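N-terminal acetyltransferase-like protein (PDB 5NNP) probably serves as the auxiliary subunit of an N-terminal acetyltransferase A complex, a helical-repeat scaffold that carries partner protein chains. Local coordinates at residues D239-A242 with K243-A247; L222-M225 with E226-S230. One frame throughout, in Å; residues are numbered along the deposited sequence.

Contact 1 of 2, residues D239-A242 with K243-A247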
loop_
_atom_site.group_PDB
_atom_site.type_symbol
_atom_site.label_atom_id
_atom_site.label_comp_id
_atom_site.label_asym_id
_atom_site.label_seq_id
_atom_site.Cartn_x
_atom_site.Cartn_y
_atom_site.Cartn_z
ATOM N N ASP A 239 10.752 34.969 1.350
ATOM C CA ASP A 239 11.762 35.064 2.400
ATOM C C ASP A 239 11.459 34.094 3.533
ATOM O O ASP A 239 12.334 33.355 3.985
ATOM C CB ASP A 239 11.849 36.485 2.961
ATOM C CG ASP A 239 12.478 37.468 1.988
ATOM O OD1 ASP A 239 13.043 37.040 0.959
ATOM O OD2 ASP A 239 12.417 38.685 2.262
ATOM N N GLU A 240 10.212 34.103 3.989
ATOM C CA GLU A 240 9.803 33.250 5.093
ATOM C C GLU A 240 9.771 31.773 4.695
ATOM O O GLU A 240 10.126 30.904 5.495
ATOM C CB GLU A 240 8.436 33.686 5.611
ATOM C CG GLU A 240 8.358 35.160 5.993
ATOM C CD GLU A 240 6.922 35.670 6.043
ATOM O OE1 GLU A 240 6.414 36.110 4.990
ATOM O OE2 GLU A 240 6.291 35.619 7.124
ATOM N N ALA A 241 9.339 31.486 3.469
ATOM C CA ALA A 241 9.295 30.099 3.012
ATOM C C ALA A 241 10.708 29.562 2.884
ATOM O O ALA A 241 10.965 28.393 3.162
ATOM C CB ALA A 241 8.559 29.978 1.695
ATOM N N ALA A 242 11.622 30.432 2.465
ATOM C CA ALA A 242 13.032 30.092 2.380
ATOM C C ALA A 242 13.522 29.616 3.730
ATOM O O ALA A 242 14.113 28.545 3.842
ATOM C CB ALA A 242 13.845 31.281 1.907
ATOM N N LYS A 243 13.249 30.401 4.763
ATOM C CA LYS A 243 13.671 30.031 6.106
ATOM C C LYS A 243 13.053 28.705 6.546
ATOM O O LYS A 243 13.674 27.924 7.274
ATOM C CB LYS A 243 13.322 31.133 7.108
ATOM C CG LYS A 243 13.804 30.829 8.519
ATOM C CD LYS A 243 13.693 32.023 9.448
ATOM C CE LYS A 243 14.429 31.753 10.756
ATOM N NZ LYS A 243 14.361 32.923 11.678
ATOM N N ALA A 244 11.835 28.447 6.082
ATOM C CA ALA A 244 11.099 27.252 6.477
ATOM C C ALA A 244 11.662 25.994 5.841
ATOM O O ALA A 244 11.751 24.951 6.486
ATOM C CB ALA A 244 9.625 27.402 6.124
ATOM N N TYR A 245 12.037 26.094 4.572
ATOM C CA TYR A 245 12.613 24.959 3.863
ATOM C C TYR A 245 14.023 24.658 4.371
ATOM O O TYR A 245 14.450 23.493 4.392
ATOM C CB TYR A 245 12.614 25.210 2.356
ATOM C CG TYR A 245 11.269 24.946 1.728
ATOM C CD1 TYR A 245 10.724 23.658 1.724
ATOM C CD2 TYR A 245 10.524 25.976 1.166
ATOM C CE1 TYR A 245 9.471 23.401 1.160
ATOM C CE2 TYR A 245 9.272 25.730 0.599
ATOM C CZ TYR A 245 8.755 24.439 0.601
ATOM O OH TYR A 245 7.533 24.186 0.031
ATOM N N ARG A 246 14.727 25.699 4.812
ATOM C CA ARG A 246 16.020 25.500 5.446
ATOM C C ARG A 246 15.873 24.694 6.735
ATOM O O ARG A 246 16.671 23.792 7.001
ATOM C CB ARG A 246 16.702 26.836 5.727
ATOM C CG ARG A 246 17.286 27.471 4.497
ATOM C CD ARG A 246 18.195 28.626 4.837
ATOM N NE ARG A 246 19.204 28.787 3.793
ATOM C CZ ARG A 246 19.097 29.623 2.768
ATOM N NH1 ARG A 246 18.025 30.402 2.659
ATOM N NH2 ARG A 246 20.064 29.685 1.864
ATOM N N ALA A 247 14.852 25.016 7.527
ATOM C CA ALA A 247 14.553 24.259 8.747
ATOM C C ALA A 247 14.329 22.770 8.464
ATOM O O ALA A 247 14.831 21.906 9.194
ATOM C CB ALA A 247 13.343 24.840 9.441
#
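Just over one turn of α-helix, within helix 238-251, sets Tyr245 beside Ala241, four residues earlier. The ring carbon CE2 of Tyr245 lies 4.4 Å from CB of Ala241, a loose apolar contact, and CD2 of the same ring comes to 3.2 Å from Ala241 O, which it approaches obliquely. A chi1 of -80° turns CG of the tyrosine to the side of its own N, opposite its carbonyl carbon, which sets CD2 near that oxygen. Ala241 O also accepts the backbone N-H of Tyr245 at 2.9 Å. Arg246 repeats the pattern one residue on: its CG rests 3.4 Å from Ala242 O, and its chain runs extended to NE before the guanidinium turns, with NH1 4.3 Å from CB of Ala242. The backbone bonds from Lys243 to Asp239 and from Ala244 to Glu240 complete the set of four, the latter the most bent at the hydrogen (139°). The helix pairs antiparallel with the preceding helix 221-234, a helical hairpin of the kind that builds TPR-like superhelices. Ala241 and Ala244 touch that neighbour, at Leu232 and Ala229, while Ala242 and Arg246 meet helix 256-265. Tyr245 reaches both helices, through Ser233 and Leu262. With an alanine here, Leu262 and Ser233 would probably lose a shared neighbour and a gap would open between the three helices beside Ala241. Two of the charged side chains have their polar partners elsewhere: Glu240 is salt-bridged to Arg237 just before the helix, and Lys243, fully extended from a CG anti to N, carries NZ to an acidic side chain on the chain of another protein.

Contact 2 of 2, residues L222-M225 with E226-S230; sequences LAVM and ELRAS
Leu222 and Glu226 cross obliquely one turn apart on helix 221-234, the branch methyl of the leucine meeting the aliphatic stem of the acid. CD1 of Leu222 touches CG of Glu226 at 3.9 Å. The carboxylate carbon, Glu226 CD, lies 4.1 Å from Leu222 CG. The extended glutamate chain carries its carboxylate past the leucine methyl, where OE2 hydrogen-bonds to Tyr258 OH, on helix 256-265, and OE1 to a glycerol probably left from crystallisation. Val224 and Arg228 form the second crossing. Arg228 leaves the backbone with CG anti to N (chi1 174°), then bends at chi3 (55°), and the fold in the chain brings the guanidinium back to Val224. There CG1 of Val224 meets NH1 of Arg228 at 3.9 Å, NH2 being almost as near, with the flat group set obliquely to the methyl. NH1 forms a salt bridge with Glu212 on helix 204-214, which probably steadies the bent chain. Both crossings lie in a helix of the TPR-like helical-repeat superhelix expected of N-terminal acetyltransferase A auxiliary subunits, and its faces are shared out among neighbours: Ala223 and Val224 meet Leu192 of helix 185-200, whereas Met225, with an extended side chain, packs on Leu248 of helix 238-251. Between the two side-chain pairs, CG of Leu227 lies 3.2 Å from Ala223 O, the same carbonyl that takes the Leu227 backbone N-H at 2.9 Å. The matching i to i+4 bond from Ala229 N to Met225 O is longer, 3.3 Å. Leu222 also packs against an apolar side chain on the chain of another protein.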
loop_
_atom_site.group_PDB
_atom_site.type_symbol
_atom_site.label_atom_id
_atom_site.label_comp_id
_atom_site.label_asym_id
_atom_site.label_seq_id
_atom_site.Cartn_x
_atom_site.Cartn_y
_atom_site.Cartn_z
ATOM N N LEU A 222 7.408 17.435 12.492
ATOM C CA LEU A 222 7.537 17.444 11.036
ATOM C C LEU A 222 6.287 17.991 10.333
ATOM O O LEU A 222 6.375 18.695 9.320
ATOM C CB LEU A 222 7.839 16.035 10.528
ATOM C CG LEU A 222 7.908 15.881 9.010
ATOM C CD1 LEU A 222 9.140 16.582 8.457
ATOM C CD2 LEU A 222 7.885 14.412 8.596
ATOM N N ALA A 223 5.119 17.654 10.868
ATOM C CA ALA A 223 3.876 18.113 10.288
ATOM C C ALA A 223 3.773 19.634 10.366
ATOM O O ALA A 223 3.435 20.289 9.376
ATOM C CB ALA A 223 2.706 17.466 10.982
ATOM N N VAL A 224 4.064 20.192 11.543
ATOM C CA VAL A 224 4.017 21.635 11.718
ATOM C C VAL A 224 5.005 22.281 10.752
ATOM O O VAL A 224 4.711 23.291 10.118
ATOM C CB VAL A 224 4.338 22.059 13.170
ATOM C CG1 VAL A 224 4.575 23.563 13.264
ATOM C CG2 VAL A 224 3.222 21.664 14.106
ATOM N N MET A 225 6.175 21.680 10.615
ATOM C CA MET A 225 7.209 22.284 9.791
ATOM C C MET A 225 6.875 22.217 8.310
ATOM O O MET A 225 7.170 23.155 7.570
ATOM C CB MET A 225 8.552 21.615 10.059
ATOM C CG MET A 225 9.111 21.945 11.421
ATOM S SD MET A 225 10.694 21.141 11.701
ATOM C CE MET A 225 10.879 21.513 13.458
ATOM N N GLU A 226 6.265 21.115 7.880
ATOM C CA GLU A 226 5.926 20.961 6.471
ATOM C C GLU A 226 4.707 21.800 6.082
ATOM O O GLU A 226 4.695 22.418 5.013
ATOM C CB GLU A 226 5.705 19.488 6.132
ATOM C CG GLU A 226 7.012 18.719 5.945
ATOM C CD GLU A 226 6.818 17.359 5.319
ATOM O OE1 GLU A 226 5.684 16.835 5.387
ATOM O OE2 GLU A 226 7.802 16.811 4.764
ATOM N N LEU A 227 3.702 21.844 6.957
ATOM C CA LEU A 227 2.543 22.709 6.743
ATOM C C LEU A 227 2.965 24.183 6.671
ATOM O O LEU A 227 2.517 24.928 5.792
ATOM C CB LEU A 227 1.498 22.502 7.844
ATOM C CG LEU A 227 0.787 21.146 7.852
ATOM C CD1 LEU A 227 -0.076 21.009 9.084
ATOM C CD2 LEU A 227 -0.064 20.980 6.620
ATOM N N ARG A 228 3.843 24.601 7.578
ATOM C CA ARG A 228 4.296 25.987 7.564
ATOM C C ARG A 228 4.953 26.342 6.218
ATOM O O ARG A 228 4.650 27.380 5.630
ATOM C CB ARG A 228 5.255 26.265 8.731
ATOM C CG ARG A 228 5.889 27.658 8.710
ATOM C CD ARG A 228 6.215 28.192 10.111
ATOM N NE ARG A 228 7.066 27.288 10.869
ATOM C CZ ARG A 228 6.804 26.874 12.104
ATOM N NH1 ARG A 228 5.722 27.303 12.729
ATOM N NH2 ARG A 228 7.632 26.027 12.712
ATOM N N ALA A 229 5.830 25.478 5.715
ATOM C CA ALA A 229 6.537 25.790 4.474
ATOM C C ALA A 229 5.583 25.790 3.294
ATOM O O ALA A 229 5.612 26.693 2.458
ATOM C CB ALA A 229 7.679 24.804 4.228
ATOM N N SER A 230 4.737 24.771 3.239
ATOM C CA SER A 230 3.744 24.652 2.190
ATOM C C SER A 230 2.853 25.896 2.083
ATOM O O SER A 230 2.624 26.408 0.986
ATOM C CB SER A 230 2.890 23.409 2.421
ATOM O OG SER A 230 1.920 23.276 1.404
#

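Contacts 1 and 2 belong to consecutive antiparallel helices, 238-251 and 221-234, and their centres lie about 10 Å apart. They meet at Ala229 of contact 2: its CB is 3.8 Å from CB of Ala244 and equally 3.8 Å from CZ of Tyr245, both in contact 1. The short alanine side chains are consistent with a close approach of the two helices here, while the tyrosine ring flanks the junction, its OH 4.3 Å from Ser230 N. Helix 256-265 receives side chains from both contacts, Tyr258 from Glu226 and Leu262 from Tyr245 and Arg246. Each contact also has one residue at another protein's chain, Lys243 by charge and Leu222 by apolar packing.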